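Local coordinates for protein Phikz039 (Pseudomonas phage phikz, PDB 3ZBQ) that belongs to the tubulin-like proteins of bacteriophages, known as PhuZ, and holds guanosine-5'-diphosphate in its N-terminal nucleotide-binding domain, at residues Lys6-Phe11 / His91-Asp96; Thr221-Val226 / Leu283-Ile288; Ser241-Tyr246 / Thr260-Tyr265. All coordinates share one frame; numbering follows the deposited sequence.

Contact 1 (Lys6-Phe11 / His91-Asp96); sequences KTRIYF and HFPAGD
Strand 7-12 and the loop that leads into strand 97-103 run at 138° to each other, with R8 opposite G95 (CA to CA 4.9 Å) and K6 opposite D96. The loop leaves helix 85-91 and enters strand 97-103, the direct neighbour of 7-12 in the parallel part of the Rossmann-like sheet; R8 pairs with T97 and I99 of that strand through its backbone. R8 and Y10 carry the contact. R8 CB lies 3.7 Å from G95 N. Its CG is anti to the backbone N (chi1 -176°), and bends at chi2 and chi3 bring the guanidinium to P93 O. R8 NE donates to P93 O at 2.9 Å, nearly straight, with the oxygen at the guanidinium edge; a weak second bond from NH2 shares the same oxygen. Water 1 accepts a weak bond from R8 NH2 and donates to A94 O, tying the guanidinium to the next carbonyl. Y10, buried and touching L116 and L120 of helix 109-122, has its CE2 3.9 Å from F92 CB. The hydroxyl of Y10 donates from OH to F92 O at 2.7 Å, tilted 24° from the carbonyl plane.

Contact 2 (Thr221-Val226 / Leu283-Ile288); sequences TVQLHV and LSIEDI
S284 OG lies 3.3 Å from H225 NE2, at the edge of the imidazole and near its plane, and one outside residue holds both atoms: N281 bonds S284 OG through ND2 and H225 NE2 through OD1. The asparagine sits at the end of strand 275-281, just before the chain turns into helix 284-304; its amide bonds both the imidazole and the serine hydroxyl at the junction, which should limit their rotation. H225 CG is anti to the carbonyl carbon (chi1 -52°), which swings the ring along the strand toward the serine. Between H225 and T221, Q223 points at the helix with an extended side chain; its CD packs against S284 CB at 3.6 Å, and its CB touches I285 CD1 at 3.7 Å. I285 bends at chi2 (-52°), which sets CD1 between Q223 CB and T221 CG2. The T221 and I285 side chains meet at about a right angle, T221 CG2 being 4.0 Å from I285 CD1, while I285 CG1 rests on T221 O at 3.7 Å. T221 OG1 itself bonds E152. I288, one turn further on, touches Y166 of strand 163-168. The axes of the short segments lie 8.1 Å apart and cross at 101°. V222, L224 and V226 point to the other face of the sheet, where L224 and V226 meet helix 175-192. This is a helix packed across one sheet face, here in the C-terminal domain of a phage tubulin-like protein, where helix 284-304 leaves strand 275-281 and lies across strand 222-227.

Contact 3 (Ser241-Tyr246 / Thr260-Tyr265); sequences SIASLY and TRTTGY
R261 extends from CG to NE with CG anti to the backbone N (chi1 180°), and Y246 has CG anti to the carbonyl carbon (chi1 -55°); together these torsions bring the guanidinium across the strand pair to the tyrosine hydroxyl. R261 NH2 gives Y246 OH a weak, strongly bent hydrogen bond of 2.8 Å, the oxygen lying at the guanidinium edge and in its plane, while ring and guanidinium planes stand 58° apart. The stronger partner of NH2 is D252, whose carboxylate also receives bonds from T263 OG1 and Y265 OH and so gathers three side chains of strand 260-265. Water 2 accepts from R261 NE at 2.7 Å and is bonded to S244 OG, which has H277 as a second partner. Nearer the backbone, R261 CG runs beside I242 CG2 at 3.7 Å, the two chains pointing the same way. On the other face of the sheet S241, A243 and L245 line up with T260, T262 and G264. A243 CB meets T262 CG2, and L245 CD2 lies against G264 CA (3.7 Å); T262 and A243 also touch W208 of helix 202-209. Five backbone hydrogen bonds, among them G264 N to S244 O at 2.8 Å and Y246 N to G264 O at 3.1 Å, are supplemented by CA-H...O contacts. This regular in-register ladder is that of a parallel strand pair, here the outer pair of the mixed sheet in the tubulin-like C-terminal domain.

How the contacts relate
All three contacts use one mixed sheet, yet at different places and by different means. Contact 1 lies in the nucleotide-binding part and is partly buried; a strand grips an irregular loop there through side chains that bond to carbonyl oxygens. Contacts 2 and 3 belong to the C-terminal domain, their nearest atoms about 6 Å apart, and strand 275-281 lies between strands 222-227 and 239-246. Contact 2 is a partly buried helix-on-strand packing of mixed character, with isoleucine methyls beside polar residues and H225 and S284 sharing N281. Contact 3, mostly buried though it includes the outermost strand, is the one built on a backbone ladder. The nearest atoms of contact 1 are about 11 Å from each of the other two.

Contact 1 (Lys6-Phe11 / His91-Asp96)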
ATOM      1  N   LYS A   6      17.636   0.100   9.123  1.00  8.23           N
ATOM      2  CA  LYS A   6      17.333  -1.210   8.555  1.00 11.40           C
ATOM      3  C   LYS A   6      16.007  -1.209   7.794  1.00  7.70           C
ATOM      4  O   LYS A   6      15.913  -1.721   6.677  1.00  6.41           O
ATOM      5  CB  LYS A   6      17.322  -2.283   9.642  1.00 11.39           C
ATOM      6  CG  LYS A   6      18.680  -2.461  10.325  1.00 14.11           C
ATOM      7  CD  LYS A   6      18.607  -3.479  11.448  1.00 17.87           C
ATOM      8  CE  LYS A   6      19.961  -3.613  12.135  1.00 21.78           C
ATOM      9  NZ  LYS A   6      19.960  -4.752  13.101  1.00 26.26           N
ATOM     10  N   THR A   7      14.984  -0.618   8.400  1.00  8.93           N
ATOM     11  CA  THR A   7      13.677  -0.549   7.772  1.00  5.98           C
ATOM     12  C   THR A   7      13.051   0.813   8.057  1.00  7.41           C
ATOM     13  O   THR A   7      12.886   1.181   9.223  1.00  9.42           O
ATOM     14  CB  THR A   7      12.730  -1.636   8.322  1.00  7.43           C
ATOM     15  OG1 THR A   7      13.295  -2.938   8.101  1.00  8.16           O
ATOM     16  CG2 THR A   7      11.371  -1.545   7.650  1.00  7.31           C
ATOM     17  N   ARG A   8      12.738   1.562   7.001  1.00  4.68           N
ATOM     18  CA  ARG A   8      11.959   2.794   7.137  1.00  7.31           C
ATOM     19  C   ARG A   8      10.515   2.484   6.780  1.00  6.47           C
ATOM     20  O   ARG A   8      10.235   1.888   5.732  1.00  5.37           O
ATOM     21  CB  ARG A   8      12.491   3.899   6.204  1.00  9.22           C
ATOM     22  CG  ARG A   8      11.784   5.270   6.342  1.00  9.49           C
ATOM     23  CD  ARG A   8      12.259   6.043   7.576  1.00 11.25           C
ATOM     24  NE  ARG A   8      13.659   6.453   7.454  1.00 12.71           N
ATOM     25  CZ  ARG A   8      14.405   6.884   8.468  1.00 13.55           C
ATOM     26  NH1 ARG A   8      13.891   6.958   9.683  1.00 15.15           N
ATOM     27  NH2 ARG A   8      15.675   7.226   8.266  1.00 17.01           N
ATOM     28  N   ILE A   9       9.588   2.887   7.636  1.00  8.84           N
ATOM     29  CA  ILE A   9       8.184   2.715   7.308  1.00  5.86           C
ATOM     30  C   ILE A   9       7.561   4.083   7.072  1.00  7.60           C
ATOM     31  O   ILE A   9       7.709   4.983   7.899  1.00  8.15           O
ATOM     32  CB  ILE A   9       7.432   1.977   8.420  1.00  5.65           C
ATOM     33  CG1 ILE A   9       8.178   0.680   8.795  1.00  8.55           C
ATOM     34  CG2 ILE A   9       6.011   1.700   7.977  1.00  7.32           C
ATOM     35  CD1 ILE A   9       7.459  -0.181   9.859  1.00  6.39           C
ATOM     36  N   TYR A  10       6.903   4.236   5.925  1.00  3.96           N
ATOM     37  CA  TYR A  10       6.235   5.486   5.558  1.00  7.09           C
ATOM     38  C   TYR A  10       4.729   5.297   5.666  1.00  5.04           C
ATOM     39  O   TYR A  10       4.130   4.565   4.858  1.00  4.51           O
ATOM     40  CB  TYR A  10       6.582   5.879   4.112  1.00  6.37           C
ATOM     41  CG  TYR A  10       8.060   6.100   3.833  1.00  5.53           C
ATOM     42  CD1 TYR A  10       8.899   5.033   3.542  1.00  7.25           C
ATOM     43  CD2 TYR A  10       8.599   7.380   3.820  1.00  7.48           C
ATOM     44  CE1 TYR A  10      10.249   5.235   3.266  1.00  6.52           C
ATOM     45  CE2 TYR A  10       9.942   7.592   3.550  1.00  6.97           C
ATOM     46  CZ  TYR A  10      10.759   6.515   3.274  1.00  7.88           C
ATOM     47  OH  TYR A  10      12.095   6.732   3.013  1.00  8.11           O
ATOM     48  N   PHE A  11       4.113   5.968   6.640  1.00  6.77           N
ATOM     49  CA  PHE A  11       2.671   5.902   6.838  1.00  6.74           C
ATOM     50  C   PHE A  11       2.048   7.118   6.153  1.00  5.28           C
ATOM     51  O   PHE A  11       2.341   8.251   6.527  1.00  6.38           O
ATOM     52  CB  PHE A  11       2.328   5.922   8.334  1.00  6.08           C
ATOM     53  CG  PHE A  11       2.709   4.656   9.069  1.00  7.12           C
ATOM     54  CD1 PHE A  11       2.044   3.459   8.810  1.00  6.12           C
ATOM     55  CD2 PHE A  11       3.726   4.667  10.019  1.00  6.03           C
ATOM     56  CE1 PHE A  11       2.393   2.291   9.484  1.00  6.18           C
ATOM     57  CE2 PHE A  11       4.082   3.504  10.697  1.00  6.85           C
ATOM     58  CZ  PHE A  11       3.422   2.318  10.432  1.00  6.41           C
ATOM     59  N   HIS A  91      14.145  14.231   3.410  1.00 10.25           N
ATOM     60  CA  HIS A  91      13.881  14.413   4.833  1.00 12.12           C
ATOM     61  C   HIS A  91      13.818  13.091   5.608  1.00 11.22           C
ATOM     62  O   HIS A  91      14.300  13.007   6.740  1.00  9.24           O
ATOM     63  CB  HIS A  91      12.562  15.161   5.005  1.00  8.13           C
ATOM     64  CG  HIS A  91      12.330  15.684   6.391  1.00 14.59           C
ATOM     65  ND1 HIS A  91      12.334  14.874   7.509  1.00 17.78           N
ATOM     66  CD2 HIS A  91      12.042  16.931   6.835  1.00 15.34           C
ATOM     67  CE1 HIS A  91      12.079  15.605   8.581  1.00 17.44           C
ATOM     68  NE2 HIS A  91      11.898  16.857   8.199  1.00 17.16           N
ATOM     69  N   PHE A  92      13.189  12.081   5.010  1.00 10.31           N
ATOM     70  CA  PHE A  92      13.054  10.764   5.630  1.00  9.74           C
ATOM     71  C   PHE A  92      13.742   9.757   4.723  1.00 12.32           C
ATOM     72  O   PHE A  92      13.090   9.073   3.933  1.00  9.19           O
ATOM     73  CB  PHE A  92      11.567  10.395   5.795  1.00 10.17           C
ATOM     74  CG  PHE A  92      10.827  11.261   6.785  1.00 11.84           C
ATOM     75  CD1 PHE A  92      11.335  11.462   8.067  1.00 12.63           C
ATOM     76  CD2 PHE A  92       9.629  11.870   6.442  1.00 13.32           C
ATOM     77  CE1 PHE A  92      10.660  12.258   8.987  1.00 15.98           C
ATOM     78  CE2 PHE A  92       8.943  12.667   7.360  1.00 14.02           C
ATOM     79  CZ  PHE A  92       9.470  12.871   8.633  1.00 11.66           C
ATOM     80  N   PRO A  93      15.074   9.674   4.818  1.00 10.15           N
ATOM     81  CA  PRO A  93      15.805   8.881   3.821  1.00 11.16           C
ATOM     82  C   PRO A  93      15.456   7.395   3.874  1.00  9.43           C
ATOM     83  O   PRO A  93      15.066   6.869   4.928  1.00  9.17           O
ATOM     84  CB  PRO A  93      17.280   9.121   4.182  1.00 15.04           C
ATOM     85  CG  PRO A  93      17.275   9.621   5.585  1.00 15.68           C
ATOM     86  CD  PRO A  93      15.978  10.359   5.761  1.00 12.16           C
ATOM     87  N   ALA A  94      15.563   6.742   2.720  1.00 10.83           N
ATOM     88  CA  ALA A  94      15.271   5.316   2.587  1.00 12.22           C
ATOM     89  C   ALA A  94      16.076   4.467   3.552  1.00 11.65           C
ATOM     90  O   ALA A  94      17.236   4.770   3.845  1.00  9.50           O
ATOM     91  CB  ALA A  94      15.546   4.849   1.158  1.00  9.16           C
ATOM     92  N   GLY A  95      15.462   3.386   4.028  1.00  8.94           N
ATOM     93  CA  GLY A  95      16.184   2.382   4.789  1.00 10.14           C
ATOM     94  C   GLY A  95      16.720   1.283   3.882  1.00  9.33           C
ATOM     95  O   GLY A  95      16.481   1.306   2.667  1.00  7.85           O
ATOM     96  N   ASP A  96      17.440   0.319   4.455  1.00  8.98           N
ATOM     97  CA  ASP A  96      17.864  -0.853   3.692  1.00  8.22           C
ATOM     98  C   ASP A  96      16.648  -1.573   3.103  1.00  8.43           C
ATOM     99  O   ASP A  96      16.716  -2.130   2.009  1.00  5.35           O
ATOM    100  CB  ASP A  96      18.681  -1.820   4.565  1.00  9.43           C
ATOM    101  CG  ASP A  96      20.065  -1.287   4.904  1.00 11.72           C
ATOM    102  OD1 ASP A  96      20.669  -0.583   4.061  1.00 13.82           O
ATOM    103  OD2 ASP A  96      20.554  -1.589   6.016  1.00 12.78           O
TER
HETATM  104  O   HOH W   1      17.848   5.559   6.451  1.00  9.95           O

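Contact 2 (Thr221-Val226 / Leu283-Ile288)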
ATOM      1  N   THR A 221       3.124  -5.098 -11.532  1.00  5.03           N
ATOM      2  CA  THR A 221       2.723  -5.250 -10.133  1.00  6.36           C
ATOM      3  C   THR A 221       2.754  -6.722  -9.735  1.00  7.89           C
ATOM      4  O   THR A 221       2.323  -7.601 -10.498  1.00  7.57           O
ATOM      5  CB  THR A 221       1.313  -4.695  -9.876  1.00  5.33           C
ATOM      6  OG1 THR A 221       1.184  -3.415 -10.505  1.00  5.42           O
ATOM      7  CG2 THR A 221       1.067  -4.531  -8.376  1.00  5.48           C
ATOM      8  N   VAL A 222       3.291  -6.994  -8.550  1.00  5.44           N
ATOM      9  CA  VAL A 222       3.238  -8.330  -8.003  1.00  4.65           C
ATOM     10  C   VAL A 222       2.651  -8.285  -6.603  1.00  5.73           C
ATOM     11  O   VAL A 222       2.618  -7.228  -5.962  1.00  6.17           O
ATOM     12  CB  VAL A 222       4.632  -8.981  -8.002  1.00  5.51           C
ATOM     13  CG1 VAL A 222       5.071  -9.243  -9.434  1.00  5.90           C
ATOM     14  CG2 VAL A 222       5.630  -8.077  -7.280  1.00  4.97           C
ATOM     15  N   GLN A 223       2.142  -9.420  -6.143  1.00  5.80           N
ATOM     16  CA  GLN A 223       1.484  -9.453  -4.843  1.00  5.94           C
ATOM     17  C   GLN A 223       2.288 -10.221  -3.793  1.00  6.79           C
ATOM     18  O   GLN A 223       2.816 -11.307  -4.062  1.00  7.21           O
ATOM     19  CB  GLN A 223       0.073 -10.036  -4.987  1.00  6.79           C
ATOM     20  CG  GLN A 223      -0.750  -9.979  -3.724  1.00  7.27           C
ATOM     21  CD  GLN A 223      -2.229 -10.107  -4.004  1.00  7.22           C
ATOM     22  OE1 GLN A 223      -2.658 -10.039  -5.159  1.00  9.89           O
ATOM     23  NE2 GLN A 223      -3.016 -10.301  -2.960  1.00  5.74           N
ATOM     24  N   LEU A 224       2.390  -9.641  -2.598  1.00  5.41           N
ATOM     25  CA  LEU A 224       3.103 -10.266  -1.491  1.00  7.14           C
ATOM     26  C   LEU A 224       2.130 -10.912  -0.525  1.00  7.08           C
ATOM     27  O   LEU A 224       1.211 -10.255  -0.014  1.00  7.19           O
ATOM     28  CB  LEU A 224       3.950  -9.240  -0.735  1.00  5.13           C
ATOM     29  CG  LEU A 224       4.483  -9.722   0.609  1.00  4.11           C
ATOM     30  CD1 LEU A 224       5.543 -10.814   0.373  1.00  3.55           C
ATOM     31  CD2 LEU A 224       5.082  -8.555   1.362  1.00  5.80           C
ATOM     32  N   HIS A 225       2.333 -12.202  -0.292  1.00  5.09           N
ATOM     33  CA  HIS A 225       1.516 -12.957   0.645  1.00  6.89           C
ATOM     34  C   HIS A 225       2.346 -13.346   1.864  1.00  7.77           C
ATOM     35  O   HIS A 225       3.335 -14.084   1.745  1.00  7.21           O
ATOM     36  CB  HIS A 225       0.969 -14.222  -0.026  1.00  8.07           C
ATOM     37  CG  HIS A 225       0.281 -13.969  -1.333  1.00  9.00           C
ATOM     38  ND1 HIS A 225      -1.087 -13.798  -1.433  1.00  9.71           N
ATOM     39  CD2 HIS A 225       0.768 -13.863  -2.591  1.00  9.05           C
ATOM     40  CE1 HIS A 225      -1.409 -13.594  -2.700  1.00 11.27           C
ATOM     41  NE2 HIS A 225      -0.301 -13.633  -3.423  1.00 10.67           N
ATOM     42  N   VAL A 226       1.955 -12.853   3.034  1.00  7.08           N
ATOM     43  CA  VAL A 226       2.623 -13.229   4.273  1.00  7.50           C
ATOM     44  C   VAL A 226       1.940 -14.461   4.852  1.00  8.39           C
ATOM     45  O   VAL A 226       0.767 -14.410   5.220  1.00  9.22           O
ATOM     46  CB  VAL A 226       2.630 -12.081   5.296  1.00  6.86           C
ATOM     47  CG1 VAL A 226       3.333 -12.520   6.586  1.00  8.50           C
ATOM     48  CG2 VAL A 226       3.328 -10.856   4.716  1.00  6.54           C
ATOM     49  N   LEU A 283       0.055 -13.642 -10.290  1.00  9.32           N
ATOM     50  CA  LEU A 283      -1.294 -14.030 -10.705  1.00  9.95           C
ATOM     51  C   LEU A 283      -2.396 -13.414  -9.848  1.00 10.60           C
ATOM     52  O   LEU A 283      -3.458 -13.053 -10.353  1.00 13.51           O
ATOM     53  CB  LEU A 283      -1.434 -15.549 -10.689  1.00 15.07           C
ATOM     54  CG  LEU A 283      -2.669 -16.113 -11.384  1.00 19.68           C
ATOM     55  CD1 LEU A 283      -2.676 -15.701 -12.852  1.00 19.34           C
ATOM     56  CD2 LEU A 283      -2.708 -17.633 -11.246  1.00 22.20           C
ATOM     57  N   SER A 284      -2.144 -13.303  -8.549  1.00  8.60           N
ATOM     58  CA  SER A 284      -3.169 -12.884  -7.604  1.00 11.14           C
ATOM     59  C   SER A 284      -3.651 -11.462  -7.872  1.00  9.48           C
ATOM     60  O   SER A 284      -4.767 -11.102  -7.489  1.00 10.02           O
ATOM     61  CB  SER A 284      -2.653 -13.012  -6.170  1.00 10.74           C
ATOM     62  OG  SER A 284      -2.458 -14.373  -5.827  1.00 11.44           O
ATOM     63  N   ILE A 285      -2.816 -10.654  -8.529  1.00  6.48           N
ATOM     64  CA  ILE A 285      -3.210  -9.286  -8.898  1.00  7.82           C
ATOM     65  C   ILE A 285      -4.481  -9.286  -9.759  1.00  9.45           C
ATOM     66  O   ILE A 285      -5.339  -8.390  -9.638  1.00  8.64           O
ATOM     67  CB  ILE A 285      -2.071  -8.542  -9.642  1.00  8.28           C
ATOM     68  CG1 ILE A 285      -0.897  -8.276  -8.701  1.00  9.15           C
ATOM     69  CG2 ILE A 285      -2.561  -7.234 -10.251  1.00  9.15           C
ATOM     70  CD1 ILE A 285      -1.302  -7.580  -7.411  1.00  6.86           C
ATOM     71  N   GLU A 286      -4.611 -10.290 -10.620  1.00 10.06           N
ATOM     72  CA  GLU A 286      -5.807 -10.439 -11.461  1.00 10.55           C
ATOM     73  C   GLU A 286      -7.094 -10.540 -10.647  1.00 11.66           C
ATOM     74  O   GLU A 286      -8.151 -10.037 -11.068  1.00 12.05           O
ATOM     75  CB  GLU A 286      -5.661 -11.660 -12.386  1.00 13.96           C
ATOM     76  CG  GLU A 286      -6.950 -12.133 -13.067  1.00 10.95           C
ATOM     77  CD  GLU A 286      -7.574 -11.088 -13.982  1.00 17.83           C
ATOM     78  OE1 GLU A 286      -6.859 -10.165 -14.435  1.00 16.10           O
ATOM     79  OE2 GLU A 286      -8.796 -11.194 -14.243  1.00 21.14           O
ATOM     80  N   ASP A 287      -7.021 -11.173  -9.478  1.00  8.11           N
ATOM     81  CA  ASP A 287      -8.205 -11.287  -8.623  1.00 12.69           C
ATOM     82  C   ASP A 287      -8.695  -9.925  -8.128  1.00 10.15           C
ATOM     83  O   ASP A 287      -9.909  -9.683  -8.019  1.00  9.15           O
ATOM     84  CB  ASP A 287      -7.939 -12.212  -7.436  1.00 11.81           C
ATOM     85  CG  ASP A 287      -7.665 -13.633  -7.862  1.00 21.15           C
ATOM     86  OD1 ASP A 287      -8.097 -14.024  -8.973  1.00 17.66           O
ATOM     87  OD2 ASP A 287      -7.006 -14.351  -7.081  1.00 15.69           O
ATOM     88  N   ILE A 288      -7.750  -9.042  -7.817  1.00  8.97           N
ATOM     89  CA  ILE A 288      -8.079  -7.668  -7.436  1.00  8.14           C
ATOM     90  C   ILE A 288      -8.720  -6.932  -8.609  1.00 11.57           C
ATOM     91  O   ILE A 288      -9.749  -6.268  -8.455  1.00 10.46           O
ATOM     92  CB  ILE A 288      -6.833  -6.878  -6.982  1.00  7.72           C
ATOM     93  CG1 ILE A 288      -6.053  -7.653  -5.910  1.00  9.60           C
ATOM     94  CG2 ILE A 288      -7.232  -5.499  -6.458  1.00  9.02           C
ATOM     95  CD1 ILE A 288      -4.759  -6.947  -5.463  1.00 10.25           C
TER

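Contact 3 (Ser241-Tyr246 / Thr260-Tyr265)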
ATOM      1  N   SER A 241       8.908 -15.437  -6.179  1.00  6.53           N
ATOM      2  CA  SER A 241      10.030 -15.217  -5.271  1.00  5.80           C
ATOM      3  C   SER A 241       9.585 -15.429  -3.827  1.00  6.37           C
ATOM      4  O   SER A 241       8.585 -14.858  -3.385  1.00  6.73           O
ATOM      5  CB  SER A 241      10.590 -13.804  -5.456  1.00  5.90           C
ATOM      6  OG  SER A 241      11.809 -13.628  -4.762  1.00  7.04           O
ATOM      7  N   ILE A 242      10.321 -16.261  -3.093  1.00  5.59           N
ATOM      8  CA  ILE A 242       9.932 -16.566  -1.724  1.00  5.79           C
ATOM      9  C   ILE A 242      11.079 -16.357  -0.752  1.00  7.41           C
ATOM     10  O   ILE A 242      12.217 -16.778  -1.012  1.00  6.60           O
ATOM     11  CB  ILE A 242       9.348 -17.995  -1.584  1.00  5.22           C
ATOM     12  CG1 ILE A 242       8.920 -18.247  -0.139  1.00  8.29           C
ATOM     13  CG2 ILE A 242      10.362 -19.051  -2.024  1.00  7.95           C
ATOM     14  CD1 ILE A 242       8.118 -19.529   0.054  1.00  9.30           C
ATOM     15  N   ALA A 243      10.779 -15.691   0.359  1.00  4.82           N
ATOM     16  CA  ALA A 243      11.707 -15.592   1.483  1.00  7.80           C
ATOM     17  C   ALA A 243      11.124 -16.341   2.671  1.00  8.09           C
ATOM     18  O   ALA A 243      10.007 -16.066   3.089  1.00  7.85           O
ATOM     19  CB  ALA A 243      11.953 -14.147   1.858  1.00  7.72           C
ATOM     20  N   SER A 244      11.889 -17.269   3.232  1.00  6.98           N
ATOM     21  CA  SER A 244      11.388 -18.078   4.335  1.00  9.76           C
ATOM     22  C   SER A 244      12.262 -17.938   5.581  1.00  9.53           C
ATOM     23  O   SER A 244      13.489 -17.912   5.487  1.00 10.27           O
ATOM     24  CB  SER A 244      11.301 -19.551   3.924  1.00 12.37           C
ATOM     25  OG  SER A 244      10.432 -19.742   2.821  1.00 11.37           O
ATOM     26  N   LEU A 245      11.618 -17.858   6.745  1.00  7.50           N
ATOM     27  CA  LEU A 245      12.317 -17.909   8.026  1.00 10.07           C
ATOM     28  C   LEU A 245      11.941 -19.172   8.789  1.00 10.07           C
ATOM     29  O   LEU A 245      10.764 -19.502   8.890  1.00 10.57           O
ATOM     30  CB  LEU A 245      11.957 -16.696   8.878  1.00  8.27           C
ATOM     31  CG  LEU A 245      12.486 -15.354   8.385  1.00 11.77           C
ATOM     32  CD1 LEU A 245      11.993 -14.211   9.279  1.00 13.36           C
ATOM     33  CD2 LEU A 245      13.996 -15.393   8.376  1.00 12.32           C
ATOM     34  N   TYR A 246      12.943 -19.867   9.325  1.00  8.11           N
ATOM     35  CA  TYR A 246      12.713 -21.029  10.181  1.00 10.79           C
ATOM     36  C   TYR A 246      13.426 -20.821  11.513  1.00 10.34           C
ATOM     37  O   TYR A 246      14.521 -20.256  11.547  1.00 11.58           O
ATOM     38  CB  TYR A 246      13.261 -22.295   9.515  1.00 11.93           C
ATOM     39  CG  TYR A 246      12.715 -22.542   8.131  1.00 10.27           C
ATOM     40  CD1 TYR A 246      13.319 -21.966   7.012  1.00  8.24           C
ATOM     41  CD2 TYR A 246      11.603 -23.350   7.936  1.00 11.23           C
ATOM     42  CE1 TYR A 246      12.822 -22.185   5.740  1.00 10.96           C
ATOM     43  CE2 TYR A 246      11.101 -23.579   6.670  1.00 13.04           C
ATOM     44  CZ  TYR A 246      11.712 -22.991   5.577  1.00 12.05           C
ATOM     45  OH  TYR A 246      11.212 -23.218   4.317  1.00 12.70           O
ATOM     46  N   THR A 260      12.972 -17.544  -7.480  1.00  5.87           N
ATOM     47  CA  THR A 260      13.970 -17.162  -6.490  1.00  6.96           C
ATOM     48  C   THR A 260      13.520 -17.615  -5.096  1.00  6.92           C
ATOM     49  O   THR A 260      12.352 -17.472  -4.733  1.00  6.26           O
ATOM     50  CB  THR A 260      14.245 -15.641  -6.522  1.00  8.49           C
ATOM     51  OG1 THR A 260      14.995 -15.319  -7.697  1.00  7.38           O
ATOM     52  CG2 THR A 260      15.035 -15.187  -5.298  1.00  7.38           C
ATOM     53  N   ARG A 261      14.443 -18.202  -4.337  1.00  7.27           N
ATOM     54  CA  ARG A 261      14.160 -18.577  -2.952  1.00  7.13           C
ATOM     55  C   ARG A 261      15.320 -18.137  -2.065  1.00  9.85           C
ATOM     56  O   ARG A 261      16.497 -18.336  -2.396  1.00  8.46           O
ATOM     57  CB  ARG A 261      13.919 -20.089  -2.821  1.00  9.37           C
ATOM     58  CG  ARG A 261      13.622 -20.564  -1.382  1.00  9.35           C
ATOM     59  CD  ARG A 261      13.179 -22.027  -1.329  1.00 10.85           C
ATOM     60  NE  ARG A 261      12.733 -22.411   0.012  1.00 12.82           N
ATOM     61  CZ  ARG A 261      13.473 -23.052   0.912  1.00 15.38           C
ATOM     62  NH1 ARG A 261      14.722 -23.419   0.629  1.00 16.24           N
ATOM     63  NH2 ARG A 261      12.959 -23.335   2.103  1.00 13.51           N
ATOM     64  N   THR A 262      14.992 -17.529  -0.937  1.00  7.16           N
ATOM     65  CA  THR A 262      16.019 -17.214   0.044  1.00  8.62           C
ATOM     66  C   THR A 262      15.499 -17.587   1.427  1.00 10.00           C
ATOM     67  O   THR A 262      14.292 -17.505   1.690  1.00 10.49           O
ATOM     68  CB  THR A 262      16.459 -15.732  -0.059  1.00  9.62           C
ATOM     69  OG1 THR A 262      17.656 -15.523   0.698  1.00 12.04           O
ATOM     70  CG2 THR A 262      15.365 -14.801   0.441  1.00  6.14           C
ATOM     71  N   THR A 263      16.392 -18.035   2.305  1.00  7.90           N
ATOM     72  CA  THR A 263      15.979 -18.464   3.641  1.00 10.70           C
ATOM     73  C   THR A 263      16.831 -17.838   4.738  1.00 11.03           C
ATOM     74  O   THR A 263      18.004 -17.520   4.520  1.00 11.81           O
ATOM     75  CB  THR A 263      16.007 -20.006   3.803  1.00 13.00           C
ATOM     76  OG1 THR A 263      17.365 -20.465   3.858  1.00 17.07           O
ATOM     77  CG2 THR A 263      15.290 -20.676   2.657  1.00 10.49           C
ATOM     78  N   GLY A 264      16.240 -17.672   5.916  1.00  8.11           N
ATOM     79  CA  GLY A 264      16.985 -17.205   7.075  1.00 10.72           C
ATOM     80  C   GLY A 264      16.672 -18.063   8.284  1.00 10.96           C
ATOM     81  O   GLY A 264      15.582 -18.637   8.364  1.00  9.81           O
ATOM     82  N   TYR A 265      17.610 -18.154   9.223  1.00 10.74           N
ATOM     83  CA  TYR A 265      17.398 -18.950  10.426  1.00 10.85           C
ATOM     84  C   TYR A 265      17.241 -18.042  11.634  1.00 13.17           C
ATOM     85  O   TYR A 265      18.206 -17.408  12.077  1.00 13.94           O
ATOM     86  CB  TYR A 265      18.539 -19.956  10.610  1.00 13.58           C
ATOM     87  CG  TYR A 265      18.672 -20.869   9.412  1.00 13.72           C
ATOM     88  CD1 TYR A 265      17.549 -21.470   8.857  1.00 14.06           C
ATOM     89  CD2 TYR A 265      19.903 -21.100   8.816  1.00 18.93           C
ATOM     90  CE1 TYR A 265      17.643 -22.289   7.755  1.00 16.80           C
ATOM     91  CE2 TYR A 265      20.012 -21.922   7.707  1.00 20.05           C
ATOM     92  CZ  TYR A 265      18.875 -22.516   7.186  1.00 22.11           C
ATOM     93  OH  TYR A 265      18.960 -23.338   6.088  1.00 21.92           O
TER
HETATM   94  O   HOH W   2      10.408 -21.907   1.356  1.00 17.89           O